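Local coordinates for haloacid dehalogenase-like hydrolase (Bacteroides thetaiotaomicron, PDB 2RBK), which probably works as a magnesium-dependent phosphatase of the haloacid dehalogenase superfamily, captured here with a vanadium oxide bound at its phosphoryl-transfer site, at residues I9-L13 / S208-G212; T187-D193 / D215-H221. All blocks are in the same frame, centred on the assembly; numbering follows the deposited sequence. Where two conformers were deposited one is given.

Contact 1. Residues I9-L13 / S208-G212. With MG (magnesium ion), chain B; VN4 (oxido(dioxo)vanadium), chain C.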
loop_
_atom_site.group_PDB
_atom_site.type_symbol
_atom_site.label_atom_id
_atom_site.label_comp_id
_atom_site.label_asym_id
_atom_site.label_seq_id
_atom_site.Cartn_x
_atom_site.Cartn_y
_atom_site.Cartn_z
ATOM N N ILE A 9 -1.353 -4.687 -3.232
ATOM C CA ILE A 9 -2.437 -4.790 -4.207
ATOM C C ILE A 9 -1.895 -4.423 -5.611
ATOM O O ILE A 9 -1.831 -5.293 -6.497
ATOM C CB ILE A 9 -3.655 -3.901 -3.892
ATOM C CG1 ILE A 9 -4.244 -4.231 -2.533
ATOM C CG2 ILE A 9 -4.658 -4.017 -5.004
ATOM C CD1 ILE A 9 -5.315 -3.227 -2.101
ATOM N N ASP A 10 -1.574 -3.174 -5.832
ATOM C CA ASP A 10 -1.346 -2.700 -7.211
ATOM C C ASP A 10 -0.023 -3.219 -7.763
ATOM O O ASP A 10 1.039 -2.989 -7.219
ATOM C CB ASP A 10 -1.411 -1.197 -7.224
ATOM C CG ASP A 10 -2.764 -0.714 -6.793
ATOM O OD1 ASP A 10 -3.719 -0.928 -7.566
ATOM O OD2 ASP A 10 -2.883 -0.191 -5.655
ATOM N N GLY A 11 -0.072 -3.957 -8.853
ATOM C CA GLY A 11 1.060 -4.588 -9.479
ATOM C C GLY A 11 1.446 -5.903 -8.855
ATOM O O GLY A 11 2.420 -6.520 -9.305
ATOM N N THR A 12 0.709 -6.366 -7.853
ATOM C CA THR A 12 1.039 -7.602 -7.115
ATOM C C THR A 12 -0.156 -8.552 -7.158
ATOM O O THR A 12 -0.024 -9.677 -7.672
ATOM C CB THR A 12 1.485 -7.225 -5.691
ATOM O OG1 THR A 12 2.663 -6.427 -5.773
ATOM C CG2 THR A 12 1.789 -8.515 -4.886
ATOM N N LEU A 13 -1.307 -8.108 -6.673
ATOM C CA LEU A 13 -2.572 -8.808 -6.887
ATOM C C LEU A 13 -3.286 -8.334 -8.148
ATOM O O LEU A 13 -3.766 -9.161 -8.889
ATOM C CB LEU A 13 -3.528 -8.620 -5.676
ATOM C CG LEU A 13 -3.046 -9.289 -4.397
ATOM C CD1 LEU A 13 -3.983 -8.856 -3.248
ATOM C CD2 LEU A 13 -3.019 -10.790 -4.516
ATOM N N SER A 208 5.952 -12.020 2.353
ATOM C CA SER A 208 5.391 -10.813 1.741
ATOM C C SER A 208 5.623 -10.848 0.227
ATOM O O SER A 208 6.548 -11.510 -0.271
ATOM C CB SER A 208 6.003 -9.566 2.360
ATOM O OG SER A 208 7.389 -9.536 2.111
ATOM N N PHE A 209 4.769 -10.116 -0.496
ATOM C CA PHE A 209 4.733 -10.053 -1.935
ATOM C C PHE A 209 4.578 -8.609 -2.363
ATOM O O PHE A 209 3.635 -7.954 -1.908
ATOM C CB PHE A 209 3.571 -10.862 -2.506
ATOM C CG PHE A 209 3.535 -12.327 -2.128
ATOM C CD1 PHE A 209 3.102 -12.730 -0.875
ATOM C CD2 PHE A 209 3.896 -13.307 -3.032
ATOM C CE1 PHE A 209 3.024 -14.054 -0.539
ATOM C CE2 PHE A 209 3.839 -14.650 -2.687
ATOM C CZ PHE A 209 3.391 -15.039 -1.442
ATOM N N GLY A 210 5.436 -8.137 -3.272
ATOM C CA GLY A 210 5.316 -6.749 -3.715
ATOM C C GLY A 210 6.026 -6.494 -5.001
ATOM O O GLY A 210 6.810 -7.302 -5.513
ATOM N N ASP A 211 5.733 -5.303 -5.551
ATOM C CA ASP A 211 6.281 -4.866 -6.807
ATOM C C ASP A 211 6.911 -3.485 -6.737
ATOM O O ASP A 211 7.441 -3.093 -7.787
ATOM C CB ASP A 211 5.222 -4.789 -7.944
ATOM C CG ASP A 211 4.289 -3.619 -7.752
ATOM O OD1 ASP A 211 3.840 -3.448 -6.594
ATOM O OD2 ASP A 211 4.049 -2.858 -8.731
ATOM N N GLY A 212 6.838 -2.769 -5.637
ATOM C CA GLY A 212 7.141 -1.324 -5.640
ATOM C C GLY A 212 8.063 -0.911 -4.531
ATOM O O GLY A 212 8.321 -1.658 -3.581
HETATM MG MG MG B . 2.388 -2.189 -5.837
HETATM V V VN4 C . 0.144 -1.097 -3.325
HETATM O O1 VN4 C . -1.363 -1.788 -3.184
HETATM O O2 VN4 C . 0.969 -1.052 -4.879
HETATM O O3 VN4 C . 0.810 0.187 -2.193
HETATM O O HOH W 1 2.870 -0.811 -7.320
HETATM O O HOH W 2 3.823 -1.520 -4.466
HETATM O O HOH W 3 -1.087 0.575 -3.776
#

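Contact 2. Residues T187-D193 / D215-H221. With VN4 (oxido(dioxo)vanadium), chain C.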
loop_
_atom_site.group_PDB
_atom_site.type_symbol
_atom_site.label_atom_id
_atom_site.label_comp_id
_atom_site.label_asym_id
_atom_site.label_seq_id
_atom_site.Cartn_x
_atom_site.Cartn_y
_atom_site.Cartn_z
ATOM N N THR A 187 5.383 2.198 7.957
ATOM C CA THR A 187 5.579 1.548 6.681
ATOM C C THR A 187 4.904 0.187 6.716
ATOM O O THR A 187 4.439 -0.245 7.789
ATOM C CB THR A 187 7.069 1.334 6.272
ATOM O OG1 THR A 187 7.589 0.305 7.045
ATOM C CG2 THR A 187 7.874 2.610 6.509
ATOM N N LYS A 188 4.873 -0.508 5.604
ATOM C CA LYS A 188 4.222 -1.826 5.647
ATOM C C LYS A 188 4.869 -2.780 6.637
ATOM O O LYS A 188 4.196 -3.710 7.105
ATOM C CB LYS A 188 4.143 -2.397 4.246
ATOM C CG LYS A 188 3.235 -1.642 3.305
ATOM C CD LYS A 188 3.252 -2.179 1.921
ATOM C CE LYS A 188 2.477 -1.272 0.955
ATOM N NZ LYS A 188 2.275 -1.890 -0.387
ATOM N N GLN A 189 6.146 -2.614 6.920
ATOM C CA GLN A 189 6.811 -3.425 7.961
ATOM C C GLN A 189 6.124 -3.301 9.300
ATOM O O GLN A 189 5.952 -4.286 10.042
ATOM C CB GLN A 189 8.297 -3.037 8.096
ATOM C CG GLN A 189 9.041 -3.250 9.359
ATOM C CD GLN A 189 10.510 -2.978 9.274
ATOM O OE1 GLN A 189 10.999 -2.554 8.219
ATOM N NE2 GLN A 189 11.275 -3.271 10.341
ATOM N N LYS A 190 5.765 -2.055 9.700
ATOM C CA LYS A 190 4.986 -1.825 10.930
ATOM C C LYS A 190 3.684 -2.562 10.863
ATOM O O LYS A 190 3.216 -3.155 11.844
ATOM C CB LYS A 190 4.738 -0.311 11.101
ATOM C CG LYS A 190 3.761 0.095 12.204
ATOM C CD LYS A 190 4.181 -0.301 13.558
ATOM C CE LYS A 190 3.391 0.494 14.628
ATOM N NZ LYS A 190 3.709 0.055 16.022
ATOM N N GLY A 191 3.024 -2.526 9.689
ATOM C CA GLY A 191 1.778 -3.238 9.525
ATOM C C GLY A 191 1.934 -4.743 9.781
ATOM O O GLY A 191 1.101 -5.332 10.465
ATOM N N ILE A 192 3.000 -5.337 9.239
ATOM C CA ILE A 192 3.232 -6.743 9.507
ATOM C C ILE A 192 3.337 -7.000 10.981
ATOM O O ILE A 192 2.738 -7.906 11.534
ATOM C CB ILE A 192 4.501 -7.263 8.763
ATOM C CG1 ILE A 192 4.193 -7.354 7.266
ATOM C CG2 ILE A 192 4.948 -8.581 9.354
ATOM C CD1 ILE A 192 5.340 -7.865 6.400
ATOM N N ASP A 193 4.121 -6.157 11.675
ATOM C CA ASP A 193 4.322 -6.351 13.111
ATOM C C ASP A 193 2.999 -6.301 13.859
ATOM O O ASP A 193 2.771 -7.083 14.768
ATOM C CB ASP A 193 5.266 -5.287 13.647
ATOM C CG ASP A 193 6.700 -5.459 13.215
ATOM O OD1 ASP A 193 7.037 -6.591 12.751
ATOM O OD2 ASP A 193 7.443 -4.461 13.370
ATOM N N ASP A 215 7.187 -1.372 -0.945
ATOM C CA ASP A 215 7.194 -2.715 -0.465
ATOM C C ASP A 215 8.559 -3.141 0.052
ATOM O O ASP A 215 8.668 -4.224 0.632
ATOM C CB ASP A 215 6.781 -3.687 -1.587
ATOM C CG ASP A 215 5.399 -3.392 -2.114
ATOM O OD1 ASP A 215 4.509 -3.170 -1.217
ATOM O OD2 ASP A 215 5.194 -3.427 -3.336
ATOM N N ILE A 216 9.599 -2.362 -0.202
ATOM C CA ILE A 216 10.948 -2.818 0.138
ATOM C C ILE A 216 11.072 -3.145 1.615
ATOM O O ILE A 216 11.666 -4.166 1.966
ATOM C CB ILE A 216 11.984 -1.771 -0.359
ATOM C CG1 ILE A 216 12.110 -1.881 -1.869
ATOM C CG2 ILE A 216 13.315 -1.909 0.346
ATOM C CD1 ILE A 216 12.948 -0.763 -2.523
ATOM N N SER A 217 10.526 -2.288 2.499
ATOM C CA SER A 217 10.717 -2.592 3.926
ATOM C C SER A 217 10.024 -3.897 4.278
ATOM O O SER A 217 10.590 -4.678 5.080
ATOM C CB SER A 217 10.317 -1.466 4.824
ATOM O OG SER A 217 8.946 -1.183 4.758
ATOM N N MET A 218 8.850 -4.197 3.753
ATOM C CA MET A 218 8.217 -5.485 4.087
ATOM C C MET A 218 8.851 -6.672 3.377
ATOM O O MET A 218 8.761 -7.789 3.921
ATOM C CB MET A 218 6.694 -5.482 3.897
ATOM C CG MET A 218 6.165 -5.503 2.487
ATOM S SD MET A 218 4.412 -5.914 2.520
ATOM C CE MET A 218 4.061 -5.976 0.760
ATOM N N LEU A 219 9.452 -6.486 2.213
ATOM C CA LEU A 219 10.192 -7.548 1.522
ATOM C C LEU A 219 11.416 -7.952 2.367
ATOM O O LEU A 219 11.746 -9.128 2.433
ATOM C CB LEU A 219 10.592 -7.119 0.131
ATOM C CG LEU A 219 9.428 -7.021 -0.852
ATOM C CD1 LEU A 219 9.801 -6.327 -2.154
ATOM C CD2 LEU A 219 8.844 -8.371 -1.178
ATOM N N ARG A 220 12.085 -6.965 2.957
ATOM C CA ARG A 220 13.242 -7.230 3.797
ATOM C C ARG A 220 12.818 -7.798 5.144
ATOM O O ARG A 220 13.512 -8.631 5.721
ATOM C CB ARG A 220 14.087 -5.957 3.931
ATOM C CG ARG A 220 14.809 -5.571 2.659
ATOM C CD ARG A 220 15.905 -4.530 2.858
ATOM N NE ARG A 220 16.535 -4.170 1.590
ATOM C CZ ARG A 220 17.420 -4.823 0.862
ATOM N NH1 ARG A 220 17.845 -6.010 1.332
ATOM N NH2 ARG A 220 17.889 -4.345 -0.286
ATOM N N HIS A 221 11.696 -7.324 5.710
ATOM C CA HIS A 221 11.305 -7.647 7.068
ATOM C C HIS A 221 10.653 -8.988 7.208
ATOM O O HIS A 221 10.890 -9.713 8.213
ATOM C CB HIS A 221 10.386 -6.547 7.580
ATOM C CG HIS A 221 10.015 -6.647 9.042
ATOM N ND1 HIS A 221 10.978 -6.607 10.027
ATOM C CD2 HIS A 221 8.767 -6.702 9.619
ATOM C CE1 HIS A 221 10.301 -6.669 11.186
ATOM N NE2 HIS A 221 9.014 -6.709 10.969
HETATM V V VN4 C . 0.144 -1.097 -3.325
HETATM O O1 VN4 C . -1.363 -1.788 -3.184
HETATM O O2 VN4 C . 0.969 -1.052 -4.879
HETATM O O3 VN4 C . 0.810 0.187 -2.193
HETATM O O HOH W 4 12.760 -3.764 6.675
HETATM O O HOH W 3 -1.087 0.575 -3.776
#

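Contact 1. Residues I9-L13 / S208-G212
Thr12 and Asp211 meet beside the magnesium ion, where the loop after strand 4-7 faces the end of strand 206-210. With Asp8, which also binds the metal, Asp10 and Thr12 fit the DxDx(T/V) signature of haloacid dehalogenase-type enzymes, carried on their Rossmann-like core. At Phe209 a methyl does the touching: Thr12 CG2, anti to its own backbone N with OG1 swung beside that N (chi1 -62°), rests 3.5 Å from Phe209 O and also packs on Phe209 CB. The phenyl ring leads away to stack on Phe7. Next, at Gly210, the CA lies 3.4 Å from Thr12 OG1, a hydroxyl whose hydrogen bond goes to Asp8 OD1. Threonine suits the place because one branch fills space against the strand while the other hydrogen-bonds a metal ligand; a valine here, having no hydroxyl, would probably leave Asp8 OD1 without this hydrogen-bond donor. Asp211 comes last and brings the charge. Its OD1 lies 2.9 Å from Asp10 O, two acceptors brought together by the magnesium that both bind, each at 2.1 Å. Asp8, two waters and O2 of the vanadium group supply the other ligands. The Asp10 carboxylate turns from the metal toward Arg45, while its backbone N gives a fairly straight hydrogen bond to O1 of the vanadium group (162°), an atom also gripped by Ile9 N. Gly11 adopts a positive phi, 83°, and a CB on it would collide with Asp211 OD2, so glycine fits on both counts. That second carboxylate oxygen does not bind the ion; metal-bound water 1 donates a hydrogen bond to it at 2.8 Å.

Contact 2. Residues T187-D193 / D215-H221
Lys188 and Ile192 press against Met218 where the axes of helix segments 188-193 and 216-221 approach to 8.2 Å, their directions differing by 46°. This inner side is the tightly packed one. Ile192 CD1 reaches Met218 CB at 3.7 Å, the two side chains crossing at about a right angle, and the thioether chain of Met218 passes obliquely across the methylenes of Lys188, its SD touching Lys188 CB and CD. A long, flexible lysine suits this position: extended throughout, it carries its ammonium past the sulfur to the active site. There NZ meets Asp215 OD1 nearly head-on along the C-O bond, a buried salt bridge of 2.7 Å, and also gives hydrogen bonds to Ala42 O and, at 3.1 Å, to O3 of the vanadium group. Asp215 OD2 accepts from the backbone of Asp211 and Gly212, which should fix the carboxylate's rotation and so position the lysine.

The other side is more open and polar. Thr187, the N-cap of its helix, shares a 3.0 Å hydrogen bond with Ser217, OG1 to OG; two short hydroxyl side chains allow this close approach. Farther along, Gln189 lies over one face of His221, its CG 3.6 Å from the ring centroid in a CH-pi contact and its amide stacked at a shallow tilt to the ring. With CG anti to the backbone N (chi1 -173°), the His221 ring extends toward the helix of Asp193, and NE2 donates in the ring plane to Asp193 OD1, 2.7 Å away and almost straight at 171°. Water 4 bridges Gln189 OE1 and Ser217 O. Apolar packing thus backs a lysine-aspartate pair that belongs to the catalytic scaffold of the haloacid dehalogenase superfamily.

Overall arrangement
Along the chain the segments alternate: 9-13 of contact 1, 187-193 of contact 2, then 208-212 and 215-221. Strand 206-210 follows helix 188-199 and leads into helix 216-221, so contact 2 pairs the helices before and after the strand that contact 1 joins to the loop beyond neighbouring, parallel strand 4-7. Their centres lie 12 Å apart, yet they touch: Ser208 OG and Met218 O, 2.9 Å apart, probably hydrogen-bond, and Gly210 packs on Asp215. Both reach the vanadium group, contact 1 through backbone amides and the shared magnesium, contact 2 through a lysine. Segments distant in sequence thereby build one phosphoryl-transfer site at the C-terminal ends of central parallel strands.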